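Local coordinates for protein glycoside hydrolase YxiA (Bacillus licheniformis, PDB 3LV4) that probably hydrolyses glycosidic bonds in L-arabinan, as a calcium-binding family 43 glycoside hydrolase resembling arabinan endo-1,5-alpha-L-arabinosidases, at residues K349-R361 / I370-G382. Numbering follows the deposited sequence.
Sequences KKSDVIGDYELVR and IKESKEIRLNQNG. With CA (calcium ion), chain D.
Glu358 and Glu375 both set CG opposite the carbonyl carbon (chi1 -66° and -59°), but Glu358 then bends at chi2 while Glu375 runs on extended, and the two carboxylates meet at one calcium. Each gives OE2, with Glu375 OE2 sitting 2.5 Å from the calcium ion; their planes stand nearly perpendicular. Asn281, on strand 272-280, and three waters complete the coordination. The other oxygen, Glu358 OE1, takes a bond from Ser373 OG at 2.6 Å, arriving from above the carboxylate plane, and another from a calcium-bound water, so a second-shell serine and a first-shell water together hold the turn of the carboxylate.

Further along the same face, Arg377 stretches out with CG anti to the backbone N (178°) and lays one guanidinium face over Gly355 CA. Its NH1 reaches Asp356 OD1 at 3.2 Å; OD1 lies in the guanidinium plane, while NH1 comes in from above the carboxylate plane. Replacing Arg377 by alanine removes the guanidinium and is likely to leave the Asp356 carboxylate without this cationic mate and the Gly355 backbone without its flat cover.

On the other face, Leu378 CD1 approaches the Tyr357 ring at CE2 (3.7 Å), the two side chains crossing at about a right angle, and Ile376 CG2 packs on Leu359 CD2. Tyr357 OH donates to Val353 O at 2.6 Å, tying the ring to the short helix 350-353. Paired backbone bonds join Gly355 with Leu378, Tyr357 with Ile376 and Leu359 with Lys374: an antiparallel beta hairpin of the C-terminal lipocalin-like domain, with a calcium site bridging its two strands to strand 272-280.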
ATOM      1  N   LYS A 349     -12.062  -5.987  27.822  1.00 27.60           N
ATOM      2  CA  LYS A 349     -11.669  -6.571  29.092  1.00 28.59           C
ATOM      3  C   LYS A 349     -11.205  -8.004  28.854  1.00 23.00           C
ATOM      4  O   LYS A 349     -11.378  -8.543  27.764  1.00 20.65           O
ATOM      5  CB  LYS A 349     -12.837  -6.546  30.079  1.00 34.84           C
ATOM      6  CG  LYS A 349     -13.906  -7.576  29.778  1.00 39.11           C
ATOM      7  CD  LYS A 349     -15.106  -7.408  30.690  1.00 44.52           C
ATOM      8  CE  LYS A 349     -15.824  -6.105  30.402  1.00 47.91           C
ATOM      9  NZ  LYS A 349     -17.080  -5.992  31.195  1.00 51.24           N
ATOM     10  N   LYS A 350     -10.628  -8.623  29.877  1.00 23.25           N
ATOM     11  CA  LYS A 350     -10.072  -9.968  29.742  1.00 22.24           C
ATOM     12  C   LYS A 350     -11.090 -10.992  29.223  1.00 20.94           C
ATOM     13  O   LYS A 350     -10.768 -11.791  28.340  1.00 17.37           O
ATOM     14  CB  LYS A 350      -9.460 -10.435  31.068  1.00 25.73           C
ATOM     15  CG  LYS A 350      -8.477 -11.592  30.937  1.00 31.03           C
ATOM     16  CD  LYS A 350      -7.945 -12.015  32.305  1.00 35.30           C
ATOM     17  CE  LYS A 350      -6.865 -13.087  32.191  1.00 39.10           C
ATOM     18  NZ  LYS A 350      -5.585 -12.547  31.645  1.00 42.19           N
ATOM     19  N   SER A 351     -12.314 -10.980  29.752  1.00 19.54           N
ATOM     20  CA  SER A 351     -13.297 -11.970  29.312  1.00 20.78           C
ATOM     21  C   SER A 351     -13.664 -11.800  27.835  1.00 20.09           C
ATOM     22  O   SER A 351     -14.063 -12.765  27.176  1.00 21.34           O
ATOM     23  CB  SER A 351     -14.557 -11.963  30.192  1.00 23.46           C
ATOM     24  OG  SER A 351     -15.424 -10.901  29.856  1.00 27.37           O
ATOM     25  N   ASP A 352     -13.516 -10.582  27.317  1.00 18.20           N
ATOM     26  CA  ASP A 352     -13.833 -10.300  25.918  1.00 16.77           C
ATOM     27  C   ASP A 352     -12.869 -11.027  24.992  1.00 15.17           C
ATOM     28  O   ASP A 352     -13.247 -11.491  23.914  1.00 16.02           O
ATOM     29  CB  ASP A 352     -13.732  -8.798  25.626  1.00 17.38           C
ATOM     30  CG  ASP A 352     -14.819  -7.980  26.307  1.00 20.75           C
ATOM     31  OD1 ASP A 352     -15.937  -8.508  26.511  1.00 20.68           O
ATOM     32  OD2 ASP A 352     -14.555  -6.793  26.625  1.00 22.51           O
ATOM     33  N   VAL A 353     -11.611 -11.114  25.411  1.00 15.15           N
ATOM     34  CA  VAL A 353     -10.553 -11.556  24.505  1.00 14.72           C
ATOM     35  C   VAL A 353     -10.106 -13.001  24.725  1.00 14.49           C
ATOM     36  O   VAL A 353      -9.515 -13.602  23.832  1.00 16.50           O
ATOM     37  CB  VAL A 353      -9.336 -10.603  24.541  1.00 14.47           C
ATOM     38  CG1 VAL A 353      -9.761  -9.194  24.124  1.00 14.53           C
ATOM     39  CG2 VAL A 353      -8.700 -10.590  25.924  1.00 16.79           C
ATOM     40  N   ILE A 354     -10.387 -13.555  25.902  1.00 14.76           N
ATOM     41  CA  ILE A 354     -10.152 -14.976  26.157  1.00 14.83           C
ATOM     42  C   ILE A 354     -10.925 -15.830  25.145  1.00 15.61           C
ATOM     43  O   ILE A 354     -12.036 -15.471  24.755  1.00 16.12           O
ATOM     44  CB  ILE A 354     -10.596 -15.357  27.588  1.00 15.03           C
ATOM     45  CG1 ILE A 354      -9.545 -14.912  28.608  1.00 16.99           C
ATOM     46  CG2 ILE A 354     -10.839 -16.860  27.703  1.00 17.81           C
ATOM     47  CD1 ILE A 354     -10.105 -14.738  30.005  1.00 20.79           C
ATOM     48  N   GLY A 355     -10.341 -16.940  24.698  1.00 13.49           N
ATOM     49  CA  GLY A 355     -11.051 -17.836  23.799  1.00 14.54           C
ATOM     50  C   GLY A 355     -10.259 -18.388  22.624  1.00 13.41           C
ATOM     51  O   GLY A 355      -9.055 -18.141  22.487  1.00 12.77           O
ATOM     52  N   ASP A 356     -10.950 -19.144  21.768  1.00 13.09           N
ATOM     53  CA  ASP A 356     -10.324 -19.768  20.603  1.00 12.62           C
ATOM     54  C   ASP A 356     -10.252 -18.780  19.444  1.00 12.17           C
ATOM     55  O   ASP A 356     -11.171 -17.990  19.239  1.00 12.01           O
ATOM     56  CB  ASP A 356     -11.113 -21.003  20.168  1.00 15.57           C
ATOM     57  CG  ASP A 356     -11.185 -22.068  21.250  1.00 19.63           C
ATOM     58  OD1 ASP A 356     -10.205 -22.240  21.996  1.00 20.48           O
ATOM     59  OD2 ASP A 356     -12.222 -22.746  21.350  1.00 23.18           O
ATOM     60  N   TYR A 357      -9.154 -18.825  18.693  1.00 12.25           N
ATOM     61  CA  TYR A 357      -8.967 -17.948  17.539  1.00  9.70           C
ATOM     62  C   TYR A 357      -8.420 -18.727  16.354  1.00 11.03           C
ATOM     63  O   TYR A 357      -7.697 -19.712  16.529  1.00 12.93           O
ATOM     64  CB  TYR A 357      -7.948 -16.840  17.851  1.00  9.33           C
ATOM     65  CG  TYR A 357      -8.417 -15.749  18.789  1.00  9.51           C
ATOM     66  CD1 TYR A 357      -8.775 -14.497  18.301  1.00 10.75           C
ATOM     67  CD2 TYR A 357      -8.495 -15.968  20.164  1.00 10.77           C
ATOM     68  CE1 TYR A 357      -9.197 -13.486  19.155  1.00 10.91           C
ATOM     69  CE2 TYR A 357      -8.916 -14.973  21.024  1.00 10.88           C
ATOM     70  CZ  TYR A 357      -9.268 -13.730  20.514  1.00 13.39           C
ATOM     71  OH  TYR A 357      -9.685 -12.734  21.367  1.00 14.90           O
ATOM     72  N   GLU A 358      -8.742 -18.262  15.151  1.00  8.96           N
ATOM     73  CA  GLU A 358      -7.987 -18.632  13.965  1.00  8.88           C
ATOM     74  C   GLU A 358      -6.782 -17.705  13.912  1.00 10.23           C
ATOM     75  O   GLU A 358      -6.931 -16.488  13.988  1.00 10.77           O
ATOM     76  CB  GLU A 358      -8.829 -18.435  12.706  1.00  7.75           C
ATOM     77  CG  GLU A 358     -10.006 -19.361  12.623  1.00 10.26           C
ATOM     78  CD  GLU A 358      -9.597 -20.797  12.427  1.00 12.60           C
ATOM     79  OE1 GLU A 358      -8.468 -21.059  11.939  1.00 11.50           O
ATOM     80  OE2 GLU A 358     -10.420 -21.671  12.754  1.00 13.68           O
ATOM     81  N   LEU A 359      -5.592 -18.282  13.784  1.00  9.47           N
ATOM     82  CA  LEU A 359      -4.351 -17.513  13.741  1.00 10.31           C
ATOM     83  C   LEU A 359      -3.736 -17.571  12.361  1.00  8.86           C
ATOM     84  O   LEU A 359      -3.540 -18.661  11.814  1.00  8.96           O
ATOM     85  CB  LEU A 359      -3.339 -18.086  14.734  1.00 10.09           C
ATOM     86  CG  LEU A 359      -1.940 -17.457  14.746  1.00 10.30           C
ATOM     87  CD1 LEU A 359      -1.962 -16.036  15.304  1.00 11.22           C
ATOM     88  CD2 LEU A 359      -0.965 -18.317  15.544  1.00  8.38           C
ATOM     89  N   VAL A 360      -3.417 -16.405  11.805  1.00  8.33           N
ATOM     90  CA  VAL A 360      -2.638 -16.340  10.571  1.00  7.25           C
ATOM     91  C   VAL A 360      -1.277 -15.754  10.900  1.00  8.27           C
ATOM     92  O   VAL A 360      -1.185 -14.701  11.526  1.00  9.49           O
ATOM     93  CB  VAL A 360      -3.300 -15.452   9.486  1.00  8.83           C
ATOM     94  CG1 VAL A 360      -2.357 -15.289   8.295  1.00  7.91           C
ATOM     95  CG2 VAL A 360      -4.628 -16.055   9.039  1.00  9.93           C
ATOM     96  N   ARG A 361      -0.222 -16.460  10.507  1.00  8.41           N
ATOM     97  CA  ARG A 361       1.139 -15.971  10.668  1.00  8.47           C
ATOM     98  C   ARG A 361       1.667 -15.625   9.283  1.00  9.03           C
ATOM     99  O   ARG A 361       1.977 -16.513   8.479  1.00  9.39           O
ATOM    100  CB  ARG A 361       2.011 -17.026  11.354  1.00  8.70           C
ATOM    101  CG  ARG A 361       1.765 -17.132  12.866  1.00  9.69           C
ATOM    102  CD  ARG A 361       2.498 -18.325  13.470  1.00 13.75           C
ATOM    103  NE  ARG A 361       1.727 -19.536  13.238  1.00 18.41           N
ATOM    104  CZ  ARG A 361       2.151 -20.771  13.485  1.00 22.46           C
ATOM    105  NH1 ARG A 361       3.371 -20.983  13.969  1.00 20.24           N
ATOM    106  NH2 ARG A 361       1.346 -21.797  13.232  1.00 23.60           N
ATOM    107  N   ILE A 370      -0.592 -19.559  -0.260  1.00 10.44           N
ATOM    108  CA  ILE A 370      -1.726 -19.086   0.526  1.00 10.18           C
ATOM    109  C   ILE A 370      -1.664 -19.744   1.891  1.00 10.61           C
ATOM    110  O   ILE A 370      -1.738 -20.966   2.011  1.00 11.42           O
ATOM    111  CB  ILE A 370      -3.079 -19.405  -0.131  1.00  8.63           C
ATOM    112  CG1 ILE A 370      -3.128 -18.831  -1.557  1.00  9.18           C
ATOM    113  CG2 ILE A 370      -4.231 -18.827   0.720  1.00  9.22           C
ATOM    114  CD1 ILE A 370      -4.338 -19.274  -2.354  1.00  9.60           C
ATOM    115  N   LYS A 371      -1.520 -18.926   2.921  1.00 11.43           N
ATOM    116  CA  LYS A 371      -1.331 -19.436   4.265  1.00 10.29           C
ATOM    117  C   LYS A 371      -2.662 -19.633   4.970  1.00 11.59           C
ATOM    118  O   LYS A 371      -3.448 -18.696   5.110  1.00 13.97           O
ATOM    119  CB  LYS A 371      -0.387 -18.514   5.036  1.00 11.12           C
ATOM    120  CG  LYS A 371       0.986 -18.473   4.368  1.00 14.88           C
ATOM    121  CD  LYS A 371       1.987 -17.548   5.028  1.00 17.16           C
ATOM    122  CE  LYS A 371       3.294 -17.582   4.227  1.00 18.04           C
ATOM    123  NZ  LYS A 371       4.340 -16.632   4.700  1.00 14.85           N
ATOM    124  N   GLU A 372      -2.918 -20.869   5.389  1.00 12.08           N
ATOM    125  CA  GLU A 372      -4.175 -21.213   6.058  1.00 10.40           C
ATOM    126  C   GLU A 372      -4.112 -20.868   7.537  1.00 11.30           C
ATOM    127  O   GLU A 372      -3.075 -21.052   8.177  1.00 13.10           O
ATOM    128  CB  GLU A 372      -4.474 -22.705   5.901  1.00 10.14           C
ATOM    129  CG  GLU A 372      -4.761 -23.140   4.476  1.00 12.65           C
ATOM    130  CD  GLU A 372      -6.184 -22.851   4.047  1.00 14.40           C
ATOM    131  OE1 GLU A 372      -7.000 -22.470   4.911  1.00 14.67           O
ATOM    132  OE2 GLU A 372      -6.490 -23.021   2.842  1.00 15.31           O
ATOM    133  N   SER A 373      -5.213 -20.361   8.082  1.00 10.39           N
ATOM    134  CA  SER A 373      -5.256 -20.080   9.512  1.00 10.60           C
ATOM    135  C   SER A 373      -5.308 -21.390  10.282  1.00 11.49           C
ATOM    136  O   SER A 373      -5.817 -22.399   9.779  1.00 11.21           O
ATOM    137  CB  SER A 373      -6.465 -19.215   9.883  1.00  9.64           C
ATOM    138  OG  SER A 373      -7.676 -19.943   9.731  1.00  9.63           O
ATOM    139  N   LYS A 374      -4.780 -21.360  11.504  1.00 12.33           N
ATOM    140  CA  LYS A 374      -4.803 -22.509  12.394  1.00 11.44           C
ATOM    141  C   LYS A 374      -5.360 -22.090  13.748  1.00 11.02           C
ATOM    142  O   LYS A 374      -5.209 -20.933  14.155  1.00  9.82           O
ATOM    143  CB  LYS A 374      -3.394 -23.082  12.544  1.00 13.77           C
ATOM    144  CG  LYS A 374      -2.794 -23.471  11.203  1.00 17.56           C
ATOM    145  CD  LYS A 374      -1.607 -24.378  11.350  1.00 22.17           C
ATOM    146  CE  LYS A 374      -1.160 -24.881   9.988  1.00 23.74           C
ATOM    147  NZ  LYS A 374       0.263 -25.289  10.005  1.00 27.25           N
ATOM    148  N   GLU A 375      -6.001 -23.028  14.440  1.00 11.81           N
ATOM    149  CA  GLU A 375      -6.662 -22.715  15.707  1.00 10.62           C
ATOM    150  C   GLU A 375      -5.729 -22.672  16.904  1.00  9.95           C
ATOM    151  O   GLU A 375      -4.905 -23.568  17.105  1.00 10.11           O
ATOM    152  CB  GLU A 375      -7.802 -23.701  15.988  1.00 11.16           C
ATOM    153  CG  GLU A 375      -8.848 -23.712  14.915  1.00 16.61           C
ATOM    154  CD  GLU A 375     -10.064 -24.535  15.286  1.00 20.97           C
ATOM    155  OE1 GLU A 375     -10.148 -25.014  16.439  1.00 25.98           O
ATOM    156  OE2 GLU A 375     -10.944 -24.701  14.423  1.00 20.66           O
ATOM    157  N   ILE A 376      -5.884 -21.614  17.698  1.00  8.43           N
ATOM    158  CA  ILE A 376      -5.175 -21.463  18.953  1.00  8.97           C
ATOM    159  C   ILE A 376      -6.183 -21.061  20.014  1.00 12.08           C
ATOM    160  O   ILE A 376      -7.328 -20.732  19.693  1.00 13.24           O
ATOM    161  CB  ILE A 376      -4.091 -20.369  18.861  1.00  9.39           C
ATOM    162  CG1 ILE A 376      -4.722 -18.996  18.588  1.00 10.12           C
ATOM    163  CG2 ILE A 376      -3.066 -20.719  17.782  1.00 10.26           C
ATOM    164  CD1 ILE A 376      -3.756 -17.833  18.786  1.00 12.30           C
ATOM    165  N   ARG A 377      -5.768 -21.103  21.275  1.00 12.38           N
ATOM    166  CA  ARG A 377      -6.592 -20.561  22.353  1.00 11.70           C
ATOM    167  C   ARG A 377      -5.797 -19.587  23.204  1.00 13.03           C
ATOM    168  O   ARG A 377      -4.678 -19.890  23.630  1.00 13.40           O
ATOM    169  CB  ARG A 377      -7.168 -21.673  23.237  1.00 11.80           C
ATOM    170  CG  ARG A 377      -8.000 -21.132  24.389  1.00 14.23           C
ATOM    171  CD  ARG A 377      -8.757 -22.225  25.130  1.00 19.36           C
ATOM    172  NE  ARG A 377      -9.610 -21.658  26.172  1.00 24.28           N
ATOM    173  CZ  ARG A 377     -10.845 -21.204  25.970  1.00 28.26           C
ATOM    174  NH1 ARG A 377     -11.389 -21.254  24.759  1.00 29.47           N
ATOM    175  NH2 ARG A 377     -11.542 -20.701  26.980  1.00 28.83           N
ATOM    176  N   LEU A 378      -6.364 -18.404  23.425  1.00 11.83           N
ATOM    177  CA  LEU A 378      -5.846 -17.499  24.435  1.00 12.49           C
ATOM    178  C   LEU A 378      -6.520 -17.904  25.734  1.00 12.60           C
ATOM    179  O   LEU A 378      -7.691 -17.582  25.955  1.00 14.13           O
ATOM    180  CB  LEU A 378      -6.182 -16.045  24.097  1.00 11.53           C
ATOM    181  CG  LEU A 378      -5.639 -15.505  22.771  1.00 15.14           C
ATOM    182  CD1 LEU A 378      -5.805 -13.991  22.692  1.00 13.94           C
ATOM    183  CD2 LEU A 378      -4.187 -15.903  22.572  1.00 17.59           C
ATOM    184  N   ASN A 379      -5.793 -18.641  26.572  1.00 13.29           N
ATOM    185  CA  ASN A 379      -6.345 -19.141  27.828  1.00 14.43           C
ATOM    186  C   ASN A 379      -6.390 -18.080  28.914  1.00 15.66           C
ATOM    187  O   ASN A 379      -5.616 -17.124  28.905  1.00 16.95           O
ATOM    188  CB  ASN A 379      -5.547 -20.347  28.330  1.00 16.85           C
ATOM    189  CG  ASN A 379      -5.603 -21.516  27.373  1.00 18.97           C
ATOM    190  OD1 ASN A 379      -6.489 -22.360  27.468  1.00 20.76           O
ATOM    191  ND2 ASN A 379      -4.662 -21.566  26.436  1.00 18.84           N
ATOM    192  N   GLN A 380      -7.297 -18.272  29.861  1.00 18.34           N
ATOM    193  CA  GLN A 380      -7.441 -17.356  30.976  1.00 21.95           C
ATOM    194  C   GLN A 380      -6.141 -17.199  31.760  1.00 21.09           C
ATOM    195  O   GLN A 380      -5.881 -16.146  32.338  1.00 22.01           O
ATOM    196  CB  GLN A 380      -8.560 -17.837  31.899  1.00 27.75           C
ATOM    197  CG  GLN A 380      -8.831 -16.914  33.064  1.00 36.31           C
ATOM    198  CD  GLN A 380     -10.081 -17.306  33.807  1.00 43.52           C
ATOM    199  OE1 GLN A 380     -11.103 -17.626  33.197  1.00 46.96           O
ATOM    200  NE2 GLN A 380     -10.012 -17.285  35.135  1.00 44.98           N
ATOM    201  N   ASN A 381      -5.317 -18.240  31.767  1.00 18.73           N
ATOM    202  CA  ASN A 381      -4.093 -18.208  32.568  1.00 17.94           C
ATOM    203  C   ASN A 381      -2.916 -17.524  31.869  1.00 18.16           C
ATOM    204  O   ASN A 381      -1.790 -17.540  32.371  1.00 20.72           O
ATOM    205  CB  ASN A 381      -3.715 -19.614  33.064  1.00 19.95           C
ATOM    206  CG  ASN A 381      -3.277 -20.546  31.943  1.00 20.68           C
ATOM    207  OD1 ASN A 381      -2.915 -21.708  32.183  1.00 24.88           O
ATOM    208  ND2 ASN A 381      -3.300 -20.047  30.718  1.00 17.64           N
ATOM    209  N   GLY A 382      -3.173 -16.915  30.717  1.00 15.94           N
ATOM    210  CA  GLY A 382      -2.129 -16.182  30.017  1.00 14.70           C
ATOM    211  C   GLY A 382      -1.288 -17.028  29.082  1.00 14.35           C
ATOM    212  O   GLY A 382      -0.311 -16.553  28.506  1.00 15.50           O
TER
HETATM  213 CA    CA D 504     -10.983 -23.951  12.071  1.00 17.73          CA
HETATM  214  O   HOH W   1      -8.640 -23.747  11.215  1.00 13.92           O
HETATM  215  O   HOH W   2      -0.763 -19.144   9.131  1.00 20.09           O
HETATM  216  O   HOH W   3       4.331 -17.469   7.355  1.00 29.30           O
HETATM  217  O   HOH W   4     -10.267 -26.545  11.258  1.00 40.55           O
HETATM  218  O   HOH W   5     -13.523 -23.400  12.742  1.00 31.36           O